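Local coordinates for protein 3-oxo-tetronate kinase (Haemophilus influenzae, PDB 1YZY) that catalyses the ATP-dependent phosphorylation of 3-oxo-tetronate to 3-oxo-tetronate 4-phosphate, a step in carbohydrate metabolism, at residues F9-S13 and V27-G31; S62-Q67 and A99-L104; Y81-F85 and V110-A114. All coordinates share one frame; numbering follows the deposited sequence.

Interaction 1 of 3, residues F9-S13 and V27-G31; sequences FTGAS and VQMNG
Ala-12 and Gln-28 face each other with their CA atoms 7.5 Å apart, while Phe-9 at the start of the helix pairs with Asn-30 near the end of the strand. Helix 9-13 and strand 27-30 run almost antiparallel, at 166°, and their short axes come within 9.9 Å. Gln-28 spans much of that separation. Its extended chain brings its flat amide against Ala-12 CB, beside both the Phe-9 ring and Ser-13. NE2 of Gln-28 lies 3.6 Å from CE1 of Phe-9, the amide plane turned 45° from the ring. The other branch, OE1, comes 3.5 Å from CA of Ser-13. It also accepts a hydrogen bond from a water at 2.9 Å, and the same water sits 3.0 Å from OG of Ser-13, so a solvent bridge ties the amide to the hydroxyl and should restrain the rotation of the amide. Phe-9 has CG anti to its backbone N (chi1 -172°), which swings the ring toward the strand. Asn-30 meets it in the ring plane: OD1 approaches the edge at 3.3 Å from CE1, a carbonyl oxygen against the slightly positive rim of the aromatic. Ser-13 OG covers part of one face of the same ring, offset toward its rim. Strand 26-30 also pairs through Gln-28 with Phe-370 of strand 369-375, and Phe-9 lies about 9 Å, side chain to side chain, from Gly-355 of the inferred ATP site. The arrangement is that of a helix N-terminus packed on parallel strands of an alpha/beta domain, consistent with a place where the sugar-binding and nucleotide-binding parts of the kinase meet.

Interaction 2 of 3, residues S62-Q67 and A99-L104; sequences SLRAYQ and ALLDEL
Tyr-66 lays the far end of its ring beside Leu-104, with CE1 of Tyr-66 3.6 Å from CD2 of Leu-104, which comes in obliquely. The ring is carried across to the second helix by a first torsion of 157°, CG roughly anti to the backbone N. Closer to the backbone, CB of Tyr-66 rests 4.4 Å from CD2 of Leu-100, so one side chain touches residues a full turn apart on its partner helix. Carbonyl O of Leu-63, in its own helix, meets the edge of the ring in plane. Helices 55-71 and 93-104 lie side by side on one face of the parallel strands of the sugar-binding domain, an alpha/beta layer arrangement. Their short segments cross at -41° with axes 10.4 Å apart, and CA of Leu-63 comes 6.8 Å from CA of Leu-100. Leu-63 fills the outer part of the interface: CD2 of Leu-63 sits 3.9 Å from CB of Glu-103 and borders the backbone carbonyl of Ala-99, while CD1 of Leu-63 reaches CB of Ala-99 at 4.4 Å. Leu-100 points its CD2 back, 4.5 Å from CD2 of Leu-63 and 4.1 Å from the backbone O of Ser-62. No hydrogen bond crosses between the segments, and the bent chain of Glu-103 lies on the side exposed to solvent. Underneath, Tyr-66 makes an edge-to-face pair with Phe-77 and touches Ile-5, and Leu-100 and Leu-104 rest on Leu-216. The hydroxyl of Ser-62 is bonded to Ala-58 O within its own helix.

Interaction 3 of 3, residues Y81-F85 and V110-A114; sequences YCSTF and VITPA
Tyr-81 and Phe-85 both converge on the CG2 methyl of Ile-111, each side chain crossing that of the isoleucine at about a right angle. Tyr-81 brings its phenol end, with OH 3.3 Å from CG2 of Ile-111, whereas Phe-85 comes in obliquely, its CE1 3.6 Å from the same methyl. With CG2 anti to the backbone N, it is this branch that Ile-111 turns to the rings. Tyr-81 has CG in the crowded position between backbone N and carbonyl carbon (chi1 42°), which turns the ring toward the 110-114 segment. Its hydroxyl is hydrogen-bonded to Thr-218 OG1, a group that also bonds Val-110 O, so the hydroxyl is held by Thr-218 while the same end of the ring lies against the Ile-111 methyl.

The second partner of both rings is Pro-113. Its CB meets the edge of the Tyr-81 ring, 4.3 Å from CE1 of Tyr-81, and its CG lies 4.3 Å from CD1 of Phe-85, again at an oblique angle. The proline ring also presses on backbone: CB of Pro-113 is 3.8 Å from the Cys-82 O and 3.2 Å from the Ser-83 O. The chains are closest here, with CA of Ser-83 4.2 Å from CA of Pro-113, yet no clear hydrogen bond joins them. Residues 82 to 85 form a type I turn, closed by Phe-85 N to Cys-82 O at 3.1 Å; it folds the chain back and brings the Phe-85 ring to the same side as Tyr-81.

This buried contact joins the loop after strand 77-80 to strand 109-111 and the residues that follow it. Leu-152, Leu-155 and Met-156 of helix 152-159 pack on Phe-85, Ile-111 and Pro-113, and Ile-122 of strand 120-123 and Leu-127 of strand 126-129 cover Pro-113.

How the interactions relate
All three contacts lie in the sugar-binding domain, with centres 17 to 19 Å apart and no atoms touching between them. Interaction 1 closes before the others open, whereas interactions 2 and 3 interleave along the chain: helix 93-104 of interaction 2 leads into strand 109-111 of interaction 3. Nearest atoms are about 7 Å apart for that pair, and about 6 Å between interaction 1 and each of the others. Strands 77-80 and 216-219 are common to interactions 2 and 3: interaction 2 packs on them, and Tyr-81 follows the first and bonds the end of the second. Interaction 1 alone approaches the inferred ATP site; the other two lie away from it.

Interaction 1 of 3, residues F9-S13 and V27-G31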
ATOM      1  N   PHE A   9      -1.157  -3.973   4.758  1.00 21.96           N
ATOM      2  CA  PHE A   9      -0.400  -2.779   4.417  1.00 21.26           C
ATOM      3  C   PHE A   9       0.028  -2.676   2.954  1.00 17.60           C
ATOM      4  O   PHE A   9      -0.184  -1.649   2.319  1.00 16.32           O
ATOM      5  CB  PHE A   9       0.819  -2.635   5.337  1.00 24.10           C
ATOM      6  CG  PHE A   9       1.534  -1.335   5.174  1.00 30.45           C
ATOM      7  CD1 PHE A   9       0.942  -0.150   5.601  1.00 29.47           C
ATOM      8  CD2 PHE A   9       2.765  -1.282   4.532  1.00 30.94           C
ATOM      9  CE1 PHE A   9       1.559   1.069   5.384  1.00 31.65           C
ATOM     10  CE2 PHE A   9       3.390  -0.065   4.311  1.00 33.90           C
ATOM     11  CZ  PHE A   9       2.785   1.112   4.737  1.00 29.21           C
ATOM     12  N   THR A  10       0.681  -3.719   2.447  1.00 19.36           N
ATOM     13  CA  THR A  10       1.142  -3.748   1.063  1.00 21.96           C
ATOM     14  C   THR A  10      -0.022  -3.482   0.085  1.00 21.15           C
ATOM     15  O   THR A  10       0.127  -2.750  -0.908  1.00 17.65           O
ATOM     16  CB  THR A  10       1.779  -5.107   0.731  1.00 26.91           C
ATOM     17  OG1 THR A  10       2.621  -5.525   1.812  1.00 29.59           O
ATOM     18  CG2 THR A  10       2.626  -4.999  -0.520  1.00 25.64           C
ATOM     19  N   GLY A  11      -1.158  -4.122   0.350  1.00 17.10           N
ATOM     20  CA  GLY A  11      -2.330  -3.940  -0.481  1.00 14.22           C
ATOM     21  C   GLY A  11      -2.874  -2.530  -0.377  1.00 16.02           C
ATOM     22  O   GLY A  11      -3.326  -1.969  -1.378  1.00 16.80           O
ATOM     23  N   ALA A  12      -2.882  -1.967   0.832  1.00 13.81           N
ATOM     24  CA  ALA A  12      -3.375  -0.604   1.020  1.00 15.68           C
ATOM     25  C   ALA A  12      -2.508   0.384   0.240  1.00 14.69           C
ATOM     26  O   ALA A  12      -3.029   1.291  -0.404  1.00 20.35           O
ATOM     27  CB  ALA A  12      -3.414  -0.235   2.496  1.00  8.35           C
ATOM     28  N   SER A  13      -1.194   0.202   0.303  1.00 14.76           N
ATOM     29  CA  SER A  13      -0.264   1.065  -0.409  1.00 18.79           C
ATOM     30  C   SER A  13      -0.466   0.893  -1.909  1.00 16.87           C
ATOM     31  O   SER A  13      -0.461   1.860  -2.672  1.00 18.91           O
ATOM     32  CB  SER A  13       1.177   0.687  -0.069  1.00 14.44           C
ATOM     33  OG  SER A  13       1.523   1.048   1.252  1.00 31.18           O
ATOM     34  N   VAL A  27      -5.613   9.738   0.487  1.00 19.55           N
ATOM     35  CA  VAL A  27      -5.011   9.780   1.814  1.00 18.44           C
ATOM     36  C   VAL A  27      -5.059   8.362   2.369  1.00 18.15           C
ATOM     37  O   VAL A  27      -6.126   7.749   2.435  1.00 21.62           O
ATOM     38  CB  VAL A  27      -5.771  10.716   2.778  1.00 15.02           C
ATOM     39  CG1 VAL A  27      -5.308  10.480   4.205  1.00 13.18           C
ATOM     40  CG2 VAL A  27      -5.531  12.160   2.398  1.00 14.83           C
ATOM     41  N   GLN A  28      -3.898   7.825   2.719  1.00 16.75           N
ATOM     42  CA  GLN A  28      -3.824   6.486   3.277  1.00 19.15           C
ATOM     43  C   GLN A  28      -3.545   6.521   4.782  1.00 22.04           C
ATOM     44  O   GLN A  28      -2.442   6.860   5.209  1.00 19.80           O
ATOM     45  CB  GLN A  28      -2.735   5.667   2.580  1.00 13.73           C
ATOM     46  CG  GLN A  28      -2.594   4.242   3.125  1.00 15.06           C
ATOM     47  CD  GLN A  28      -1.398   3.505   2.559  1.00 19.92           C
ATOM     48  OE1 GLN A  28      -0.853   3.888   1.519  1.00 27.42           O
ATOM     49  NE2 GLN A  28      -0.978   2.442   3.243  1.00 18.18           N
ATOM     50  N   MET A  29      -4.551   6.167   5.573  1.00 21.27           N
ATOM     51  CA  MET A  29      -4.416   6.127   7.021  1.00 20.69           C
ATOM     52  C   MET A  29      -3.980   4.729   7.444  1.00 23.17           C
ATOM     53  O   MET A  29      -4.491   3.739   6.931  1.00 18.96           O
ATOM     54  CB  MET A  29      -5.743   6.487   7.677  1.00 15.02           C
ATOM     55  CG  MET A  29      -6.227   7.884   7.337  1.00 21.12           C
ATOM     56  SD  MET A  29      -5.004   9.177   7.709  1.00 22.19           S
ATOM     57  CE  MET A  29      -5.808  10.057   9.048  1.00 29.44           C
ATOM     58  N   ASN A  30      -2.994   4.646   8.327  1.00 23.63           N
ATOM     59  CA  ASN A  30      -2.524   3.346   8.807  1.00 23.61           C
ATOM     60  C   ASN A  30      -3.237   3.068  10.128  1.00 22.39           C
ATOM     61  O   ASN A  30      -2.872   3.613  11.164  1.00 19.77           O
ATOM     62  CB  ASN A  30      -1.005   3.359   8.997  1.00 26.67           C
ATOM     63  CG  ASN A  30      -0.257   3.744   7.725  1.00 33.02           C
ATOM     64  OD1 ASN A  30      -0.581   3.279   6.635  1.00 37.19           O
ATOM     65  ND2 ASN A  30       0.754   4.594   7.865  1.00 34.99           N
ATOM     66  N   GLY A  31      -4.273   2.235  10.072  1.00 23.99           N
ATOM     67  CA  GLY A  31      -5.061   1.913  11.250  1.00 21.82           C
ATOM     68  C   GLY A  31      -6.225   2.882  11.321  1.00 21.94           C
ATOM     69  O   GLY A  31      -6.196   3.912  10.652  1.00 25.37           O
TER
HETATM   70  O   HOH W   1       2.054   3.980   1.800  1.00 47.77           O

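Interaction 2 of 3, residues S62-Q67 and A99-L104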
ATOM      1  N   SER A  62     -12.971  -3.587  10.722  1.00 18.52           N
ATOM      2  CA  SER A  62     -13.522  -3.200   9.427  1.00 16.71           C
ATOM      3  C   SER A  62     -14.719  -2.281   9.599  1.00 21.24           C
ATOM      4  O   SER A  62     -14.904  -1.329   8.829  1.00 23.55           O
ATOM      5  CB  SER A  62     -13.917  -4.443   8.625  1.00 15.00           C
ATOM      6  OG  SER A  62     -12.772  -5.194   8.231  1.00 10.88           O
ATOM      7  N   LEU A  63     -15.542  -2.578  10.599  1.00 18.78           N
ATOM      8  CA  LEU A  63     -16.715  -1.771  10.894  1.00 19.41           C
ATOM      9  C   LEU A  63     -16.322  -0.413  11.471  1.00 20.21           C
ATOM     10  O   LEU A  63     -17.062   0.567  11.343  1.00 25.66           O
ATOM     11  CB  LEU A  63     -17.624  -2.519  11.863  1.00 19.87           C
ATOM     12  CG  LEU A  63     -18.376  -3.698  11.241  1.00 23.70           C
ATOM     13  CD1 LEU A  63     -18.950  -4.600  12.315  1.00 27.85           C
ATOM     14  CD2 LEU A  63     -19.468  -3.169  10.326  1.00 26.80           C
ATOM     15  N   ARG A  64     -15.179  -0.376  12.151  1.00 22.17           N
ATOM     16  CA  ARG A  64     -14.666   0.855  12.739  1.00 20.52           C
ATOM     17  C   ARG A  64     -14.087   1.726  11.641  1.00 17.18           C
ATOM     18  O   ARG A  64     -14.231   2.951  11.679  1.00 15.94           O
ATOM     19  CB  ARG A  64     -13.598   0.548  13.793  1.00 27.07           C
ATOM     20  CG  ARG A  64     -14.159   0.215  15.171  1.00 35.29           C
ATOM     21  CD  ARG A  64     -13.087  -0.344  16.094  1.00 37.94           C
ATOM     22  NE  ARG A  64     -11.900   0.508  16.146  1.00 52.51           N
ATOM     23  CZ  ARG A  64     -10.645   0.060  16.125  1.00 54.45           C
ATOM     24  NH1 ARG A  64     -10.391  -1.244  16.053  1.00 49.12           N
ATOM     25  NH2 ARG A  64      -9.634   0.921  16.171  1.00 46.88           N
ATOM     26  N   ALA A  65     -13.407   1.092  10.683  1.00 19.32           N
ATOM     27  CA  ALA A  65     -12.810   1.806   9.554  1.00 18.02           C
ATOM     28  C   ALA A  65     -13.921   2.460   8.747  1.00 18.43           C
ATOM     29  O   ALA A  65     -13.804   3.612   8.324  1.00 20.24           O
ATOM     30  CB  ALA A  65     -12.011   0.854   8.681  1.00 10.41           C
ATOM     31  N   TYR A  66     -15.002   1.709   8.553  1.00 22.02           N
ATOM     32  CA  TYR A  66     -16.170   2.171   7.813  1.00 15.77           C
ATOM     33  C   TYR A  66     -16.837   3.355   8.494  1.00 18.20           C
ATOM     34  O   TYR A  66     -17.258   4.305   7.834  1.00 18.81           O
ATOM     35  CB  TYR A  66     -17.187   1.028   7.668  1.00 21.45           C
ATOM     36  CG  TYR A  66     -18.605   1.504   7.419  1.00 20.51           C
ATOM     37  CD1 TYR A  66     -19.008   1.931   6.153  1.00 19.11           C
ATOM     38  CD2 TYR A  66     -19.522   1.606   8.468  1.00 19.34           C
ATOM     39  CE1 TYR A  66     -20.286   2.457   5.943  1.00 21.55           C
ATOM     40  CE2 TYR A  66     -20.797   2.134   8.268  1.00 25.65           C
ATOM     41  CZ  TYR A  66     -21.171   2.556   7.002  1.00 22.77           C
ATOM     42  OH  TYR A  66     -22.427   3.081   6.802  1.00 30.80           O
ATOM     43  N   GLN A  67     -17.010   3.253   9.806  1.00 22.69           N
ATOM     44  CA  GLN A  67     -17.666   4.310  10.571  1.00 26.39           C
ATOM     45  C   GLN A  67     -16.879   5.604  10.468  1.00 23.01           C
ATOM     46  O   GLN A  67     -17.459   6.683  10.336  1.00 19.32           O
ATOM     47  CB  GLN A  67     -17.845   3.883  12.029  1.00 31.99           C
ATOM     48  CG  GLN A  67     -18.698   4.828  12.848  1.00 42.05           C
ATOM     49  CD  GLN A  67     -20.107   4.972  12.310  1.00 43.22           C
ATOM     50  OE1 GLN A  67     -20.687   6.058  12.346  1.00 46.58           O
ATOM     51  NE2 GLN A  67     -20.676   3.872  11.831  1.00 45.34           N
ATOM     52  N   ALA A  99     -20.612  -8.383   7.085  1.00 19.30           N
ATOM     53  CA  ALA A  99     -20.750  -7.391   8.144  1.00 17.84           C
ATOM     54  C   ALA A  99     -20.940  -6.013   7.520  1.00 20.01           C
ATOM     55  O   ALA A  99     -21.779  -5.235   7.970  1.00 18.35           O
ATOM     56  CB  ALA A  99     -19.519  -7.411   9.032  1.00 14.99           C
ATOM     57  N   LEU A 100     -20.161  -5.728   6.479  1.00 16.39           N
ATOM     58  CA  LEU A 100     -20.241  -4.455   5.774  1.00 15.60           C
ATOM     59  C   LEU A 100     -21.583  -4.293   5.086  1.00 19.55           C
ATOM     60  O   LEU A 100     -22.182  -3.212   5.120  1.00 18.19           O
ATOM     61  CB  LEU A 100     -19.106  -4.332   4.754  1.00 18.24           C
ATOM     62  CG  LEU A 100     -17.684  -4.278   5.331  1.00 19.45           C
ATOM     63  CD1 LEU A 100     -16.644  -4.153   4.215  1.00 12.09           C
ATOM     64  CD2 LEU A 100     -17.574  -3.116   6.298  1.00 16.40           C
ATOM     65  N   LEU A 101     -22.039  -5.360   4.431  1.00 17.17           N
ATOM     66  CA  LEU A 101     -23.329  -5.346   3.744  1.00 22.09           C
ATOM     67  C   LEU A 101     -24.444  -5.082   4.738  1.00 21.04           C
ATOM     68  O   LEU A 101     -25.341  -4.282   4.479  1.00 16.94           O
ATOM     69  CB  LEU A 101     -23.574  -6.674   3.022  1.00 19.77           C
ATOM     70  CG  LEU A 101     -22.909  -6.839   1.652  1.00 23.27           C
ATOM     71  CD1 LEU A 101     -23.053  -8.268   1.179  1.00 26.31           C
ATOM     72  CD2 LEU A 101     -23.524  -5.865   0.647  1.00 21.99           C
ATOM     73  N   ASP A 102     -24.378  -5.761   5.877  1.00 18.39           N
ATOM     74  CA  ASP A 102     -25.374  -5.590   6.926  1.00 27.68           C
ATOM     75  C   ASP A 102     -25.428  -4.153   7.432  1.00 28.16           C
ATOM     76  O   ASP A 102     -26.503  -3.550   7.515  1.00 26.37           O
ATOM     77  CB  ASP A 102     -25.071  -6.522   8.095  1.00 24.86           C
ATOM     78  CG  ASP A 102     -25.362  -7.969   7.772  1.00 25.43           C
ATOM     79  OD1 ASP A 102     -26.234  -8.228   6.912  1.00 27.13           O
ATOM     80  OD2 ASP A 102     -24.725  -8.847   8.389  1.00 31.23           O
ATOM     81  N   GLU A 103     -24.272  -3.633   7.821  1.00 28.40           N
ATOM     82  CA  GLU A 103     -24.183  -2.272   8.328  1.00 27.31           C
ATOM     83  C   GLU A 103     -24.739  -1.266   7.333  1.00 29.80           C
ATOM     84  O   GLU A 103     -25.398  -0.294   7.718  1.00 29.29           O
ATOM     85  CB  GLU A 103     -22.727  -1.940   8.672  1.00 28.50           C
ATOM     86  CG  GLU A 103     -22.455  -0.485   9.025  1.00 28.86           C
ATOM     87  CD  GLU A 103     -23.235   0.025  10.227  1.00 31.86           C
ATOM     88  OE1 GLU A 103     -23.464  -0.755  11.176  1.00 23.00           O
ATOM     89  OE2 GLU A 103     -23.615   1.221  10.221  1.00 39.05           O
ATOM     90  N   LEU A 104     -24.487  -1.522   6.054  1.00 27.80           N
ATOM     91  CA  LEU A 104     -24.938  -0.641   4.982  1.00 29.50           C
ATOM     92  C   LEU A 104     -26.397  -0.772   4.537  1.00 25.12           C
ATOM     93  O   LEU A 104     -26.899   0.098   3.817  1.00 20.29           O
ATOM     94  CB  LEU A 104     -24.015  -0.791   3.767  1.00 24.91           C
ATOM     95  CG  LEU A 104     -22.675  -0.057   3.834  1.00 22.12           C
ATOM     96  CD1 LEU A 104     -21.726  -0.592   2.787  1.00 23.84           C
ATOM     97  CD2 LEU A 104     -22.896   1.438   3.647  1.00 15.12           C
TER

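Interaction 3 of 3, residues Y81-F85 and V110-A114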
ATOM      1  N   TYR A  81      -8.883  -6.685  -0.777  1.00 14.39           N
ATOM      2  CA  TYR A  81      -8.165  -7.866  -0.321  1.00 15.66           C
ATOM      3  C   TYR A  81      -7.103  -8.280  -1.347  1.00 15.19           C
ATOM      4  O   TYR A  81      -6.869  -7.571  -2.322  1.00 17.58           O
ATOM      5  CB  TYR A  81      -9.134  -9.010   0.005  1.00 14.11           C
ATOM      6  CG  TYR A  81     -10.258  -9.192  -0.988  1.00 17.85           C
ATOM      7  CD1 TYR A  81     -10.014  -9.699  -2.265  1.00 15.03           C
ATOM      8  CD2 TYR A  81     -11.567  -8.870  -0.650  1.00 17.62           C
ATOM      9  CE1 TYR A  81     -11.048  -9.880  -3.177  1.00 18.28           C
ATOM     10  CE2 TYR A  81     -12.609  -9.046  -1.552  1.00 14.63           C
ATOM     11  CZ  TYR A  81     -12.341  -9.556  -2.817  1.00 18.67           C
ATOM     12  OH  TYR A  81     -13.371  -9.763  -3.711  1.00 20.19           O
ATOM     13  N   CYS A  82      -6.434  -9.405  -1.123  1.00 12.93           N
ATOM     14  CA  CYS A  82      -5.380  -9.827  -2.037  1.00 16.08           C
ATOM     15  C   CYS A  82      -5.910 -10.346  -3.377  1.00 14.92           C
ATOM     16  O   CYS A  82      -7.032 -10.871  -3.453  1.00 13.89           O
ATOM     17  CB  CYS A  82      -4.490 -10.877  -1.368  1.00  6.22           C
ATOM     18  SG  CYS A  82      -2.876 -11.155  -2.156  1.00 19.49           S
ATOM     19  N   SER A  83      -5.103 -10.188  -4.425  1.00 14.83           N
ATOM     20  CA  SER A  83      -5.479 -10.642  -5.762  1.00 15.59           C
ATOM     21  C   SER A  83      -5.520 -12.178  -5.892  1.00 19.18           C
ATOM     22  O   SER A  83      -6.023 -12.713  -6.887  1.00 17.77           O
ATOM     23  CB  SER A  83      -4.568 -10.012  -6.824  1.00 16.16           C
ATOM     24  OG  SER A  83      -3.220 -10.447  -6.714  1.00 19.96           O
ATOM     25  N   THR A  84      -4.992 -12.881  -4.891  1.00 17.71           N
ATOM     26  CA  THR A  84      -5.011 -14.346  -4.882  1.00 15.51           C
ATOM     27  C   THR A  84      -6.099 -14.857  -3.929  1.00 17.17           C
ATOM     28  O   THR A  84      -6.148 -16.041  -3.585  1.00 18.46           O
ATOM     29  CB  THR A  84      -3.636 -14.959  -4.549  1.00 19.56           C
ATOM     30  OG1 THR A  84      -2.926 -14.111  -3.642  1.00 18.44           O
ATOM     31  CG2 THR A  84      -2.815 -15.112  -5.807  1.00 24.38           C
ATOM     32  N   PHE A  85      -6.977 -13.936  -3.529  1.00 14.55           N
ATOM     33  CA  PHE A  85      -8.114 -14.221  -2.659  1.00 19.69           C
ATOM     34  C   PHE A  85      -7.741 -14.838  -1.305  1.00 15.89           C
ATOM     35  O   PHE A  85      -8.559 -15.521  -0.692  1.00 18.98           O
ATOM     36  CB  PHE A  85      -9.115 -15.121  -3.415  1.00 15.01           C
ATOM     37  CG  PHE A  85     -10.554 -14.868  -3.064  1.00 12.95           C
ATOM     38  CD1 PHE A  85     -11.174 -13.677  -3.430  1.00 10.96           C
ATOM     39  CD2 PHE A  85     -11.300 -15.824  -2.380  1.00 10.78           C
ATOM     40  CE1 PHE A  85     -12.513 -13.445  -3.121  1.00 12.30           C
ATOM     41  CE2 PHE A  85     -12.648 -15.593  -2.064  1.00 14.36           C
ATOM     42  CZ  PHE A  85     -13.247 -14.405  -2.436  1.00 10.69           C
ATOM     43  N   VAL A 110     -20.065  -7.103  -5.608  1.00 15.73           N
ATOM     44  CA  VAL A 110     -19.234  -7.874  -6.543  1.00 15.71           C
ATOM     45  C   VAL A 110     -17.915  -8.340  -5.923  1.00 17.01           C
ATOM     46  O   VAL A 110     -17.434  -7.771  -4.948  1.00 17.16           O
ATOM     47  CB  VAL A 110     -18.908  -7.074  -7.833  1.00 15.13           C
ATOM     48  CG1 VAL A 110     -20.188  -6.594  -8.480  1.00 12.70           C
ATOM     49  CG2 VAL A 110     -17.981  -5.900  -7.526  1.00 19.34           C
ATOM     50  N   ILE A 111     -17.324  -9.361  -6.528  1.00 17.54           N
ATOM     51  CA  ILE A 111     -16.069  -9.926  -6.060  1.00 17.29           C
ATOM     52  C   ILE A 111     -15.126 -10.022  -7.249  1.00 19.91           C
ATOM     53  O   ILE A 111     -15.472 -10.627  -8.263  1.00 17.06           O
ATOM     54  CB  ILE A 111     -16.305 -11.342  -5.477  1.00 13.84           C
ATOM     55  CG1 ILE A 111     -17.123 -11.243  -4.189  1.00 16.64           C
ATOM     56  CG2 ILE A 111     -14.997 -12.100  -5.302  1.00  9.50           C
ATOM     57  CD1 ILE A 111     -17.498 -12.574  -3.627  1.00 21.99           C
ATOM     58  N   THR A 112     -13.949  -9.418  -7.144  1.00 17.25           N
ATOM     59  CA  THR A 112     -12.987  -9.490  -8.232  1.00 11.77           C
ATOM     60  C   THR A 112     -11.549  -9.146  -7.888  1.00 14.99           C
ATOM     61  O   THR A 112     -11.200  -7.983  -7.728  1.00 14.90           O
ATOM     62  CB  THR A 112     -13.428  -8.656  -9.472  1.00 13.35           C
ATOM     63  OG1 THR A 112     -12.394  -8.686 -10.466  1.00 20.38           O
ATOM     64  CG2 THR A 112     -13.727  -7.211  -9.094  1.00 15.70           C
ATOM     65  N   PRO A 113     -10.722 -10.173  -7.655  1.00 13.30           N
ATOM     66  CA  PRO A 113      -9.305  -9.990  -7.337  1.00 15.96           C
ATOM     67  C   PRO A 113      -8.424  -9.939  -8.584  1.00 20.52           C
ATOM     68  O   PRO A 113      -7.241 -10.277  -8.558  1.00 28.39           O
ATOM     69  CB  PRO A 113      -8.941 -11.322  -6.676  1.00  7.46           C
ATOM     70  CG  PRO A 113      -9.905 -12.293  -7.277  1.00 13.00           C
ATOM     71  CD  PRO A 113     -11.169 -11.514  -7.243  1.00  9.57           C
ATOM     72  N   ALA A 114      -9.014  -9.509  -9.693  1.00 20.17           N
ATOM     73  CA  ALA A 114      -8.444  -9.477 -11.033  1.00 17.83           C
ATOM     74  C   ALA A 114      -7.794  -8.178 -11.502  1.00 16.40           C
ATOM     75  O   ALA A 114      -8.234  -7.075 -11.190  1.00 13.63           O
ATOM     76  CB  ALA A 114      -9.352 -10.020 -12.149  1.00 16.43           C
TER